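Long-range contacts in cytochrome C2 (Paracoccus denitrificans, PDB 1COT), which binds heme c covalently and probably carries electrons: residues R45-E50 with L69-A74; D75-V80 with N107-V112; T81-W86 with T98-K103. All coordinates share one frame; numbering follows the deposited sequence.

Interaction 1: residues R45-E50 with L69-A74; sequences RKIASE and LTWTEA. With HEC (heme c), chain B.
R45 and W71 open a short antiparallel exchange of backbone bonds between two loops: W71 N donates to R45 O, I47 N donates to L69 O, and K46 faces T70 across this single bridge with their CA atoms 3.9 Å apart. In this class I cytochrome c fold the bridge closes the pocket round one heme propionate, a worked example of how a propionate carboxylate is met by hydrogen bonds. I47 carries the apolar half. Its CG1 packs 3.6 Å from L69 CG, the two side chains meeting at a slant, while CD1 reaches on to the indole of W71. With CG1 anti to its own carbonyl carbon (chi1 -51°) and chi2 near -65°, the methyl comes down over one indole face, 3.4 Å from CD1 to the centroid of the five-membered ring, a CH-pi contact. The edge of that indole does the polar work: NE1 gives a nearly straight bond, 166° at the hydrogen, to heme O2A. A48 N grips the same oxygen, and R45 NH2 takes the other one, O1A, from the guanidinium edge. Three N-H groups of these two segments hold the carboxylate, and the positive charge of R45 probably favours its ionised form. R45 is itself steadied by NH1, which bonds to the backbone oxygen of N38. Y79 and W86 also meet the indole of W71. K46 runs outward, and a water bridges it to the other segment, accepting from K46 NZ at 2.7 Å and donating to L69 O at 2.9 Å.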
loop_
_atom_site.group_PDB
_atom_site.type_symbol
_atom_site.label_atom_id
_atom_site.label_comp_id
_atom_site.label_asym_id
_atom_site.label_seq_id
_atom_site.Cartn_x
_atom_site.Cartn_y
_atom_site.Cartn_z
ATOM N N ARG A 45 -4.923 7.354 -3.476
ATOM C CA ARG A 45 -6.168 6.643 -3.226
ATOM C C ARG A 45 -6.532 6.660 -1.745
ATOM O O ARG A 45 -5.651 6.579 -0.893
ATOM C CB ARG A 45 -5.925 5.217 -3.657
ATOM C CG ARG A 45 -7.078 4.276 -3.471
ATOM C CD ARG A 45 -6.762 3.009 -4.251
ATOM N NE ARG A 45 -6.245 1.934 -3.421
ATOM C CZ ARG A 45 -5.624 0.869 -3.935
ATOM N NH1 ARG A 45 -5.438 0.731 -5.248
ATOM N NH2 ARG A 45 -5.187 -0.077 -3.114
ATOM N N LYS A 46 -7.829 6.732 -1.426
ATOM C CA LYS A 46 -8.260 6.718 -0.036
ATOM C C LYS A 46 -7.814 5.410 0.611
ATOM O O LYS A 46 -7.870 4.347 -0.005
ATOM C CB LYS A 46 -9.784 6.753 0.030
ATOM C CG LYS A 46 -10.350 6.943 1.427
ATOM C CD LYS A 46 -11.878 6.985 1.472
ATOM C CE LYS A 46 -12.433 7.468 2.795
ATOM N NZ LYS A 46 -12.017 6.617 3.919
ATOM N N ILE A 47 -7.348 5.476 1.849
ATOM C CA ILE A 47 -6.904 4.274 2.549
ATOM C C ILE A 47 -7.996 3.212 2.566
ATOM O O ILE A 47 -9.167 3.554 2.731
ATOM C CB ILE A 47 -6.686 4.635 4.025
ATOM C CG1 ILE A 47 -5.804 5.871 4.187
ATOM C CG2 ILE A 47 -6.147 3.458 4.821
ATOM C CD1 ILE A 47 -4.375 5.668 3.687
ATOM N N ALA A 48 -7.610 1.941 2.433
ATOM C CA ALA A 48 -8.518 0.796 2.467
ATOM C C ALA A 48 -9.774 1.056 1.666
ATOM O O ALA A 48 -10.881 0.936 2.189
ATOM C CB ALA A 48 -8.885 0.479 3.912
ATOM N N SER A 49 -9.606 1.414 0.400
ATOM C CA SER A 49 -10.782 1.692 -0.399
ATOM C C SER A 49 -10.971 0.752 -1.571
ATOM O O SER A 49 -11.868 0.977 -2.385
ATOM C CB SER A 49 -10.870 3.148 -0.821
ATOM O OG SER A 49 -9.799 3.445 -1.689
ATOM N N GLU A 50 -10.141 -0.301 -1.676
ATOM C CA GLU A 50 -10.276 -1.252 -2.779
ATOM C C GLU A 50 -11.602 -1.994 -2.634
ATOM O O GLU A 50 -11.936 -2.558 -1.592
ATOM C CB GLU A 50 -9.101 -2.216 -3.058
ATOM C CG GLU A 50 -9.540 -3.558 -3.685
ATOM C CD GLU A 50 -8.483 -4.267 -4.491
ATOM O OE1 GLU A 50 -7.661 -3.426 -5.064
ATOM O OE2 GLU A 50 -8.397 -5.478 -4.603
ATOM N N LEU A 69 -8.124 10.820 4.646
ATOM C CA LEU A 69 -6.812 10.272 4.403
ATOM C C LEU A 69 -6.697 9.421 3.159
ATOM O O LEU A 69 -7.422 8.452 2.941
ATOM C CB LEU A 69 -6.317 9.472 5.623
ATOM C CG LEU A 69 -4.843 9.075 5.541
ATOM C CD1 LEU A 69 -3.987 10.335 5.407
ATOM C CD2 LEU A 69 -4.462 8.326 6.803
ATOM N N THR A 70 -5.747 9.834 2.343
ATOM C CA THR A 70 -5.434 9.155 1.110
ATOM C C THR A 70 -3.961 8.850 1.219
ATOM O O THR A 70 -3.233 9.540 1.921
ATOM C CB THR A 70 -5.746 9.984 -0.144
ATOM O OG1 THR A 70 -4.929 11.139 -0.149
ATOM C CG2 THR A 70 -7.222 10.360 -0.161
ATOM N N TRP A 71 -3.518 7.822 0.544
ATOM C CA TRP A 71 -2.114 7.517 0.641
ATOM C C TRP A 71 -1.184 8.484 -0.055
ATOM O O TRP A 71 -1.328 8.771 -1.244
ATOM C CB TRP A 71 -1.869 6.208 -0.110
ATOM C CG TRP A 71 -2.302 5.013 0.647
ATOM C CD1 TRP A 71 -3.256 4.138 0.256
ATOM C CD2 TRP A 71 -1.776 4.554 1.892
ATOM N NE1 TRP A 71 -3.368 3.136 1.187
ATOM C CE2 TRP A 71 -2.473 3.371 2.202
ATOM C CE3 TRP A 71 -0.785 5.037 2.753
ATOM C CZ2 TRP A 71 -2.194 2.665 3.381
ATOM C CZ3 TRP A 71 -0.522 4.341 3.918
ATOM C CH2 TRP A 71 -1.218 3.164 4.221
ATOM N N THR A 72 -0.209 8.980 0.683
ATOM C CA THR A 72 0.787 9.878 0.142
ATOM C C THR A 72 2.052 9.043 0.065
ATOM O O THR A 72 2.131 8.011 0.732
ATOM C CB THR A 72 1.078 11.074 1.064
ATOM O OG1 THR A 72 1.540 10.601 2.313
ATOM C CG2 THR A 72 -0.190 11.893 1.231
ATOM N N GLU A 73 3.033 9.461 -0.728
ATOM C CA GLU A 73 4.260 8.687 -0.805
ATOM C C GLU A 73 4.922 8.567 0.574
ATOM O O GLU A 73 5.413 7.507 0.963
ATOM C CB GLU A 73 5.243 9.275 -1.841
ATOM C CG GLU A 73 4.897 8.890 -3.286
ATOM C CD GLU A 73 5.794 9.545 -4.303
ATOM O OE1 GLU A 73 6.866 9.082 -4.647
ATOM O OE2 GLU A 73 5.292 10.663 -4.768
ATOM N N ALA A 74 4.929 9.661 1.334
ATOM C CA ALA A 74 5.530 9.625 2.658
ATOM C C ALA A 74 4.857 8.621 3.582
ATOM O O ALA A 74 5.512 7.851 4.281
ATOM C CB ALA A 74 5.494 11.006 3.284
HETATM FE FE HEC B . 0.837 -5.315 1.264
HETATM C CHA HEC B . -2.094 -3.932 2.155
HETATM C CHB HEC B . 1.959 -2.327 0.209
HETATM C CHC HEC B . 3.800 -6.714 0.372
HETATM C CHD HEC B . -0.288 -8.369 2.187
HETATM N NA HEC B . 0.109 -3.489 1.200
HETATM C C1A HEC B . -1.163 -3.120 1.622
HETATM C C2A HEC B . -1.340 -1.702 1.403
HETATM C C3A HEC B . -0.208 -1.225 0.855
HETATM C C4A HEC B . 0.681 -2.336 0.728
HETATM C CMA HEC B . 0.110 0.195 0.447
HETATM C CAA HEC B . -2.586 -0.931 1.746
HETATM C CBA HEC B . -3.500 -0.893 0.512
HETATM C CGA HEC B . -4.779 -0.059 0.630
HETATM O O1A HEC B . -5.579 -0.392 -0.200
HETATM O O2A HEC B . -4.993 0.824 1.425
HETATM N NB HEC B . 2.530 -4.683 0.487
HETATM C C1B HEC B . 2.756 -3.409 0.069
HETATM C C2B HEC B . 4.071 -3.350 -0.490
HETATM C C3B HEC B . 4.571 -4.574 -0.424
HETATM C C4B HEC B . 3.617 -5.394 0.188
HETATM C CMB HEC B . 4.706 -2.048 -1.014
HETATM C CAB HEC B . 5.948 -4.970 -0.780
HETATM C CBB HEC B . 7.147 -4.309 -0.163
HETATM N NC HEC B . 1.613 -7.105 1.288
HETATM C C1C HEC B . 2.847 -7.528 0.870
HETATM C C2C HEC B . 2.982 -8.959 1.035
HETATM C C3C HEC B . 1.814 -9.417 1.536
HETATM C C4C HEC B . 0.969 -8.272 1.674
HETATM C CMC HEC B . 4.230 -9.766 0.696
HETATM C CAC HEC B . 1.397 -10.821 1.883
HETATM C CBC HEC B . 2.238 -11.937 2.416
HETATM N ND HEC B . -0.846 -6.014 2.057
HETATM C C1D HEC B . -1.118 -7.325 2.352
HETATM C C2D HEC B . -2.465 -7.416 2.885
HETATM C C3D HEC B . -2.951 -6.160 2.846
HETATM C C4D HEC B . -1.946 -5.289 2.352
HETATM C CMD HEC B . -3.147 -8.674 3.374
HETATM C CAD HEC B . -4.255 -5.712 3.382
HETATM C CBD HEC B . -3.874 -5.240 4.820
HETATM C CGD HEC B . -4.963 -5.110 5.818
HETATM O O1D HEC B . -6.139 -5.229 5.568
HETATM O O2D HEC B . -4.572 -4.835 6.981
HETATM O O HOH W 1 -9.525 7.406 4.652
#

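Interaction 2: residues D75-V80 with N107-V112; sequences DLIEYV and NQADVV. With HEC (heme c), chain B.
I77 meets V112, A109 and Q108 where two helices cross in the all-alpha cytochrome c fold, the C-terminal helix packing against helix 73-81. The axes of the helical segments 75-80 and 108-112 pass 9.1 Å apart with 123° between their directions, and no hydrogen bond links the two segments, so the fit rests on the shape of aliphatic branches. The branches of I77 divide the work. CG1 lies 3.7 Å from V112 CG2, the side chains crossing at about a right angle; CD1 extends to A109, 4.1 Å from its CB; and CG2 touches Q108 CB. The chain is extended at chi2 (168°), which carries CD1 away from V112 and out to A109. V112 CG2 also reaches L76 CB at 3.8 Å, and so sits against two neighbouring residues of helix 73-81. One turn on from I77, V80 CG2 lies 3.9 Å from Q108 CG, the two side chains lying antiparallel alongside each other. Q108 is bent at chi2 (97°); its CB and CG serve the apolar contact, while NE2 bonds to the hydroxyl of T81, which in turn bonds to I77 O. Farther out, the same helix turns L76, Y79 and V80 to the heme. The Y79 ring approaches pyrrole A at a slant, its CE2 3.6 Å from heme C3A, and W86 packs edge-to-face with the tyrosine ring. V80 is thus shared between helix and cofactor: CG2 faces Q108, whereas CG1 packs against a heme methyl, 3.6 Å from CMB.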
loop_
_atom_site.group_PDB
_atom_site.type_symbol
_atom_site.label_atom_id
_atom_site.label_comp_id
_atom_site.label_asym_id
_atom_site.label_seq_id
_atom_site.Cartn_x
_atom_site.Cartn_y
_atom_site.Cartn_z
ATOM N N ASP A 75 3.530 8.626 3.575
ATOM C CA ASP A 75 2.783 7.713 4.410
ATOM C C ASP A 75 3.027 6.288 3.966
ATOM O O ASP A 75 3.129 5.375 4.778
ATOM C CB ASP A 75 1.295 8.035 4.265
ATOM C CG ASP A 75 0.870 9.140 5.175
ATOM O OD1 ASP A 75 1.879 9.720 5.771
ATOM O OD2 ASP A 75 -0.281 9.450 5.358
ATOM N N LEU A 76 3.099 6.107 2.651
ATOM C CA LEU A 76 3.326 4.778 2.126
ATOM C C LEU A 76 4.681 4.258 2.585
ATOM O O LEU A 76 4.807 3.095 2.977
ATOM C CB LEU A 76 3.183 4.680 0.595
ATOM C CG LEU A 76 1.750 4.727 0.049
ATOM C CD1 LEU A 76 1.781 5.141 -1.418
ATOM C CD2 LEU A 76 1.093 3.351 0.179
ATOM N N ILE A 77 5.698 5.114 2.552
ATOM C CA ILE A 77 7.014 4.706 2.983
ATOM C C ILE A 77 6.956 4.299 4.443
ATOM O O ILE A 77 7.510 3.274 4.846
ATOM C CB ILE A 77 7.937 5.897 2.797
ATOM C CG1 ILE A 77 8.324 5.970 1.322
ATOM C CG2 ILE A 77 9.174 5.754 3.671
ATOM C CD1 ILE A 77 9.010 7.291 0.980
ATOM N N GLU A 78 6.267 5.104 5.247
ATOM C CA GLU A 78 6.169 4.785 6.652
ATOM C C GLU A 78 5.454 3.465 6.915
ATOM O O GLU A 78 5.945 2.595 7.636
ATOM C CB GLU A 78 5.571 5.962 7.418
ATOM C CG GLU A 78 5.750 5.848 8.938
ATOM C CD GLU A 78 5.073 7.013 9.594
ATOM O OE1 GLU A 78 4.630 7.964 8.967
ATOM O OE2 GLU A 78 4.993 6.910 10.898
ATOM N N TYR A 79 4.298 3.304 6.295
ATOM C CA TYR A 79 3.513 2.095 6.446
ATOM C C TYR A 79 4.234 0.814 6.018
ATOM O O TYR A 79 4.210 -0.185 6.748
ATOM C CB TYR A 79 2.236 2.276 5.627
ATOM C CG TYR A 79 1.370 1.048 5.565
ATOM C CD1 TYR A 79 0.501 0.764 6.617
ATOM C CD2 TYR A 79 1.408 0.201 4.453
ATOM C CE1 TYR A 79 -0.301 -0.378 6.533
ATOM C CE2 TYR A 79 0.614 -0.945 4.349
ATOM C CZ TYR A 79 -0.247 -1.214 5.413
ATOM O OH TYR A 79 -1.043 -2.324 5.349
ATOM N N VAL A 80 4.872 0.804 4.839
ATOM C CA VAL A 80 5.556 -0.412 4.381
ATOM C C VAL A 80 6.754 -0.747 5.230
ATOM O O VAL A 80 7.244 -1.878 5.195
ATOM C CB VAL A 80 5.910 -0.509 2.903
ATOM C CG1 VAL A 80 4.712 -0.179 2.029
ATOM C CG2 VAL A 80 7.075 0.417 2.543
ATOM N N ASN A 107 15.004 0.586 1.175
ATOM C CA ASN A 107 14.543 0.793 -0.189
ATOM C C ASN A 107 13.067 1.085 -0.334
ATOM O O ASN A 107 12.482 0.882 -1.392
ATOM C CB ASN A 107 14.903 -0.381 -1.112
ATOM C CG ASN A 107 16.396 -0.583 -1.099
ATOM O OD1 ASN A 107 17.171 0.383 -1.130
ATOM N ND2 ASN A 107 16.804 -1.846 -1.028
ATOM N N GLN A 108 12.478 1.574 0.755
ATOM C CA GLN A 108 11.060 1.909 0.761
ATOM C C GLN A 108 10.722 2.968 -0.285
ATOM O O GLN A 108 9.730 2.863 -0.993
ATOM C CB GLN A 108 10.541 2.324 2.161
ATOM C CG GLN A 108 10.771 1.288 3.280
ATOM C CD GLN A 108 12.015 1.655 4.042
ATOM O OE1 GLN A 108 13.072 1.885 3.450
ATOM N NE2 GLN A 108 11.909 1.722 5.364
ATOM N N ALA A 109 11.545 4.004 -0.388
ATOM C CA ALA A 109 11.297 5.061 -1.354
ATOM C C ALA A 109 11.276 4.595 -2.809
ATOM O O ALA A 109 10.520 5.118 -3.620
ATOM C CB ALA A 109 12.305 6.187 -1.188
ATOM N N ASP A 110 12.108 3.611 -3.137
ATOM C CA ASP A 110 12.151 3.108 -4.494
ATOM C C ASP A 110 10.862 2.400 -4.838
ATOM O O ASP A 110 10.252 2.640 -5.868
ATOM C CB ASP A 110 13.286 2.097 -4.629
ATOM C CG ASP A 110 14.642 2.698 -4.458
ATOM O OD1 ASP A 110 14.719 3.975 -4.714
ATOM O OD2 ASP A 110 15.594 2.035 -4.112
ATOM N N VAL A 111 10.446 1.502 -3.944
ATOM C CA VAL A 111 9.215 0.792 -4.217
ATOM C C VAL A 111 8.056 1.779 -4.285
ATOM O O VAL A 111 7.164 1.653 -5.121
ATOM C CB VAL A 111 8.977 -0.439 -3.341
ATOM C CG1 VAL A 111 8.457 -0.044 -1.963
ATOM C CG2 VAL A 111 7.991 -1.378 -4.020
ATOM N N VAL A 112 8.063 2.788 -3.412
ATOM C CA VAL A 112 6.993 3.766 -3.434
ATOM C C VAL A 112 7.004 4.554 -4.742
ATOM O O VAL A 112 5.958 4.863 -5.312
ATOM C CB VAL A 112 6.948 4.604 -2.161
ATOM C CG1 VAL A 112 6.005 5.790 -2.333
ATOM C CG2 VAL A 112 6.492 3.735 -1.006
HETATM FE FE HEC B . 0.837 -5.315 1.264
HETATM C CHA HEC B . -2.094 -3.932 2.155
HETATM C CHB HEC B . 1.959 -2.327 0.209
HETATM C CHC HEC B . 3.800 -6.714 0.372
HETATM C CHD HEC B . -0.288 -8.369 2.187
HETATM N NA HEC B . 0.109 -3.489 1.200
HETATM C C1A HEC B . -1.163 -3.120 1.622
HETATM C C2A HEC B . -1.340 -1.702 1.403
HETATM C C3A HEC B . -0.208 -1.225 0.855
HETATM C C4A HEC B . 0.681 -2.336 0.728
HETATM C CMA HEC B . 0.110 0.195 0.447
HETATM C CAA HEC B . -2.586 -0.931 1.746
HETATM C CBA HEC B . -3.500 -0.893 0.512
HETATM C CGA HEC B . -4.779 -0.059 0.630
HETATM O O1A HEC B . -5.579 -0.392 -0.200
HETATM O O2A HEC B . -4.993 0.824 1.425
HETATM N NB HEC B . 2.530 -4.683 0.487
HETATM C C1B HEC B . 2.756 -3.409 0.069
HETATM C C2B HEC B . 4.071 -3.350 -0.490
HETATM C C3B HEC B . 4.571 -4.574 -0.424
HETATM C C4B HEC B . 3.617 -5.394 0.188
HETATM C CMB HEC B . 4.706 -2.048 -1.014
HETATM C CAB HEC B . 5.948 -4.970 -0.780
HETATM C CBB HEC B . 7.147 -4.309 -0.163
HETATM N NC HEC B . 1.613 -7.105 1.288
HETATM C C1C HEC B . 2.847 -7.528 0.870
HETATM C C2C HEC B . 2.982 -8.959 1.035
HETATM C C3C HEC B . 1.814 -9.417 1.536
HETATM C C4C HEC B . 0.969 -8.272 1.674
HETATM C CMC HEC B . 4.230 -9.766 0.696
HETATM C CAC HEC B . 1.397 -10.821 1.883
HETATM C CBC HEC B . 2.238 -11.937 2.416
HETATM N ND HEC B . -0.846 -6.014 2.057
HETATM C C1D HEC B . -1.118 -7.325 2.352
HETATM C C2D HEC B . -2.465 -7.416 2.885
HETATM C C3D HEC B . -2.951 -6.160 2.846
HETATM C C4D HEC B . -1.946 -5.289 2.352
HETATM C CMD HEC B . -3.147 -8.674 3.374
HETATM C CAD HEC B . -4.255 -5.712 3.382
HETATM C CBD HEC B . -3.874 -5.240 4.820
HETATM C CGD HEC B . -4.963 -5.110 5.818
HETATM O O1D HEC B . -6.139 -5.229 5.568
HETATM O O2D HEC B . -4.572 -4.835 6.981
#

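Interaction 3: residues T81-W86 with T98-K103; sequences TDPKPW and TKMTFK. With HEC (heme c), chain B.
P83 lies against the loop that brings M100 to the heme iron, the methionine ligand loop of the cytochrome c fold. From its CB outward the proline ring is met by oxygens: CB by M100 O at 3.5 Å and T98 OG1 at 3.6 Å, CG by M100 O at 3.3 Å, and CD by F102 O at the same distance. CG also touches the methyl of M100, CE, at 3.9 Å. M100 O is occupied besides by the hydroxyl of T98, which donates from above the carbonyl plane and ties the loop to itself. M100 leaves its backbone with CG anti to N (chi1 -174°) and stays extended at chi2, which carries SD to the iron, 2.4 Å away; H19 is the other axial ligand. K99 N donates to heme O2D, on the propionate not held by R45. Nearer the surface the D82 carboxylate lies alongside the aliphatic chain of K103, OD1 3.7 Å from K103 CG, while OD1 also accepts from K84 N as the N-cap of helix 83-91. Replacing D82 with an alanine would probably leave K84 N without its capping carboxylate and K103 CG and CD without the group beside them. The contact occupies the junction where helix 73-81 gives way to helix 83-91, Y79 of the former touching M100, and the ligand loop continues toward helix 108-117.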
loop_
_atom_site.group_PDB
_atom_site.type_symbol
_atom_site.label_atom_id
_atom_site.label_comp_id
_atom_site.label_asym_id
_atom_site.label_seq_id
_atom_site.Cartn_x
_atom_site.Cartn_y
_atom_site.Cartn_z
ATOM N N THR A 81 7.230 0.238 5.976
ATOM C CA THR A 81 8.363 -0.011 6.833
ATOM C C THR A 81 7.935 -1.067 7.850
ATOM O O THR A 81 8.673 -2.000 8.153
ATOM C CB THR A 81 8.827 1.268 7.545
ATOM O OG1 THR A 81 9.231 2.210 6.574
ATOM C CG2 THR A 81 10.001 0.932 8.456
ATOM N N ASP A 82 6.720 -0.919 8.361
ATOM C CA ASP A 82 6.148 -1.837 9.327
ATOM C C ASP A 82 4.737 -1.375 9.602
ATOM O O ASP A 82 4.507 -0.406 10.319
ATOM C CB ASP A 82 6.920 -1.930 10.655
ATOM C CG ASP A 82 6.450 -3.038 11.556
ATOM O OD1 ASP A 82 5.313 -3.601 11.222
ATOM O OD2 ASP A 82 7.081 -3.381 12.531
ATOM N N PRO A 83 3.799 -2.069 8.999
ATOM C CA PRO A 83 2.406 -1.711 9.152
ATOM C C PRO A 83 1.887 -1.612 10.570
ATOM O O PRO A 83 1.080 -0.733 10.899
ATOM C CB PRO A 83 1.637 -2.791 8.383
ATOM C CG PRO A 83 2.624 -3.350 7.374
ATOM C CD PRO A 83 3.982 -3.166 8.011
ATOM N N LYS A 84 2.355 -2.520 11.418
ATOM C CA LYS A 84 1.947 -2.588 12.804
ATOM C C LYS A 84 1.975 -1.287 13.577
ATOM O O LYS A 84 0.945 -0.773 14.020
ATOM C CB LYS A 84 2.516 -3.784 13.548
ATOM C CG LYS A 84 2.014 -3.903 14.983
ATOM C CD LYS A 84 0.505 -4.060 15.182
ATOM C CE LYS A 84 0.059 -4.023 16.638
ATOM N NZ LYS A 84 -0.598 -5.252 17.098
ATOM N N PRO A 85 3.157 -0.730 13.760
ATOM C CA PRO A 85 3.281 0.511 14.503
ATOM C C PRO A 85 2.520 1.662 13.870
ATOM O O PRO A 85 2.010 2.559 14.543
ATOM C CB PRO A 85 4.776 0.818 14.534
ATOM C CG PRO A 85 5.501 -0.303 13.795
ATOM C CD PRO A 85 4.460 -1.343 13.408
ATOM N N TRP A 86 2.450 1.640 12.547
ATOM C CA TRP A 86 1.752 2.678 11.838
ATOM C C TRP A 86 0.280 2.639 12.227
ATOM O O TRP A 86 -0.335 3.671 12.526
ATOM C CB TRP A 86 1.903 2.494 10.334
ATOM C CG TRP A 86 1.443 3.692 9.570
ATOM C CD1 TRP A 86 2.151 4.831 9.369
ATOM C CD2 TRP A 86 0.186 3.885 8.898
ATOM N NE1 TRP A 86 1.424 5.708 8.619
ATOM C CE2 TRP A 86 0.208 5.161 8.305
ATOM C CE3 TRP A 86 -0.947 3.091 8.738
ATOM C CZ2 TRP A 86 -0.868 5.664 7.573
ATOM C CZ3 TRP A 86 -2.009 3.585 8.013
ATOM C CH2 TRP A 86 -1.976 4.858 7.431
ATOM N N THR A 98 -3.268 -5.895 11.902
ATOM C CA THR A 98 -2.869 -5.722 10.532
ATOM C C THR A 98 -2.963 -7.050 9.800
ATOM O O THR A 98 -2.619 -8.082 10.371
ATOM C CB THR A 98 -1.401 -5.219 10.460
ATOM O OG1 THR A 98 -1.048 -4.999 9.110
ATOM C CG2 THR A 98 -0.455 -6.249 11.055
ATOM N N LYS A 99 -3.428 -7.062 8.550
ATOM C CA LYS A 99 -3.475 -8.321 7.814
ATOM C C LYS A 99 -2.155 -8.476 7.060
ATOM O O LYS A 99 -1.833 -9.539 6.552
ATOM C CB LYS A 99 -4.613 -8.412 6.823
ATOM C CG LYS A 99 -5.976 -8.757 7.425
ATOM C CD LYS A 99 -6.980 -9.018 6.317
ATOM C CE LYS A 99 -7.911 -10.199 6.536
ATOM N NZ LYS A 99 -8.705 -10.518 5.330
ATOM N N MET A 100 -1.426 -7.361 6.948
ATOM C CA MET A 100 -0.136 -7.310 6.270
ATOM C C MET A 100 0.950 -7.264 7.327
ATOM O O MET A 100 1.154 -6.240 7.975
ATOM C CB MET A 100 0.011 -6.077 5.366
ATOM C CG MET A 100 1.304 -6.130 4.571
ATOM S SD MET A 100 1.431 -4.708 3.464
ATOM C CE MET A 100 3.187 -4.282 3.580
ATOM N N THR A 101 1.653 -8.378 7.511
ATOM C CA THR A 101 2.722 -8.444 8.496
ATOM C C THR A 101 4.072 -8.172 7.851
ATOM O O THR A 101 5.071 -7.973 8.533
ATOM C CB THR A 101 2.794 -9.840 9.139
ATOM O OG1 THR A 101 2.981 -10.817 8.137
ATOM C CG2 THR A 101 1.529 -10.134 9.941
ATOM N N PHE A 102 4.105 -8.174 6.523
ATOM C CA PHE A 102 5.341 -7.938 5.803
ATOM C C PHE A 102 5.920 -6.573 6.109
ATOM O O PHE A 102 5.190 -5.582 6.143
ATOM C CB PHE A 102 5.057 -7.999 4.307
ATOM C CG PHE A 102 6.309 -8.141 3.492
ATOM C CD1 PHE A 102 6.937 -9.387 3.420
ATOM C CD2 PHE A 102 6.810 -7.034 2.810
ATOM C CE1 PHE A 102 8.086 -9.571 2.656
ATOM C CE2 PHE A 102 7.964 -7.184 2.046
ATOM C CZ PHE A 102 8.563 -8.446 1.984
ATOM N N LYS A 103 7.229 -6.523 6.323
ATOM C CA LYS A 103 7.888 -5.272 6.633
ATOM C C LYS A 103 9.007 -5.045 5.648
ATOM O O LYS A 103 9.680 -5.986 5.234
ATOM C CB LYS A 103 8.579 -5.348 7.994
ATOM C CG LYS A 103 7.641 -5.670 9.146
ATOM C CD LYS A 103 8.352 -6.258 10.366
ATOM C CE LYS A 103 7.540 -7.321 11.062
ATOM N NZ LYS A 103 8.268 -8.568 11.315
HETATM FE FE HEC B . 0.837 -5.315 1.264
HETATM C CHA HEC B . -2.094 -3.932 2.155
HETATM C CHB HEC B . 1.959 -2.327 0.209
HETATM C CHC HEC B . 3.800 -6.714 0.372
HETATM C CHD HEC B . -0.288 -8.369 2.187
HETATM N NA HEC B . 0.109 -3.489 1.200
HETATM C C1A HEC B . -1.163 -3.120 1.622
HETATM C C2A HEC B . -1.340 -1.702 1.403
HETATM C C3A HEC B . -0.208 -1.225 0.855
HETATM C C4A HEC B . 0.681 -2.336 0.728
HETATM C CMA HEC B . 0.110 0.195 0.447
HETATM C CAA HEC B . -2.586 -0.931 1.746
HETATM C CBA HEC B . -3.500 -0.893 0.512
HETATM C CGA HEC B . -4.779 -0.059 0.630
HETATM O O1A HEC B . -5.579 -0.392 -0.200
HETATM O O2A HEC B . -4.993 0.824 1.425
HETATM N NB HEC B . 2.530 -4.683 0.487
HETATM C C1B HEC B . 2.756 -3.409 0.069
HETATM C C2B HEC B . 4.071 -3.350 -0.490
HETATM C C3B HEC B . 4.571 -4.574 -0.424
HETATM C C4B HEC B . 3.617 -5.394 0.188
HETATM C CMB HEC B . 4.706 -2.048 -1.014
HETATM C CAB HEC B . 5.948 -4.970 -0.780
HETATM C CBB HEC B . 7.147 -4.309 -0.163
HETATM N NC HEC B . 1.613 -7.105 1.288
HETATM C C1C HEC B . 2.847 -7.528 0.870
HETATM C C2C HEC B . 2.982 -8.959 1.035
HETATM C C3C HEC B . 1.814 -9.417 1.536
HETATM C C4C HEC B . 0.969 -8.272 1.674
HETATM C CMC HEC B . 4.230 -9.766 0.696
HETATM C CAC HEC B . 1.397 -10.821 1.883
HETATM C CBC HEC B . 2.238 -11.937 2.416
HETATM N ND HEC B . -0.846 -6.014 2.057
HETATM C C1D HEC B . -1.118 -7.325 2.352
HETATM C C2D HEC B . -2.465 -7.416 2.885
HETATM C C3D HEC B . -2.951 -6.160 2.846
HETATM C C4D HEC B . -1.946 -5.289 2.352
HETATM C CMD HEC B . -3.147 -8.674 3.374
HETATM C CAD HEC B . -4.255 -5.712 3.382
HETATM C CBD HEC B . -3.874 -5.240 4.820
HETATM C CGD HEC B . -4.963 -5.110 5.818
HETATM O O1D HEC B . -6.139 -5.229 5.568
HETATM O O2D HEC B . -4.572 -4.835 6.981
#

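In the fold
All three contacts touch the heme, but each meets it by a different chemistry. Their inner sides are formed by buried I47 and W71 in interaction 1, L76, V80 and V112 in interaction 2, and P83 and M100 in interaction 3, which alone runs out to an exposed residue, K103. Interaction 1 is polar at the cofactor, where N-H groups take up a propionate; interaction 2 is wholly apolar across its helices; interaction 3 combines metal ligation with carbonyl-to-proline packing. Interactions 1 and 2 share helix 73-81, which starts in the first and supplies one wall of the second. Interaction 3 falls within the chain between the two halves of interaction 2, the two joined by the Q108-T81 bond.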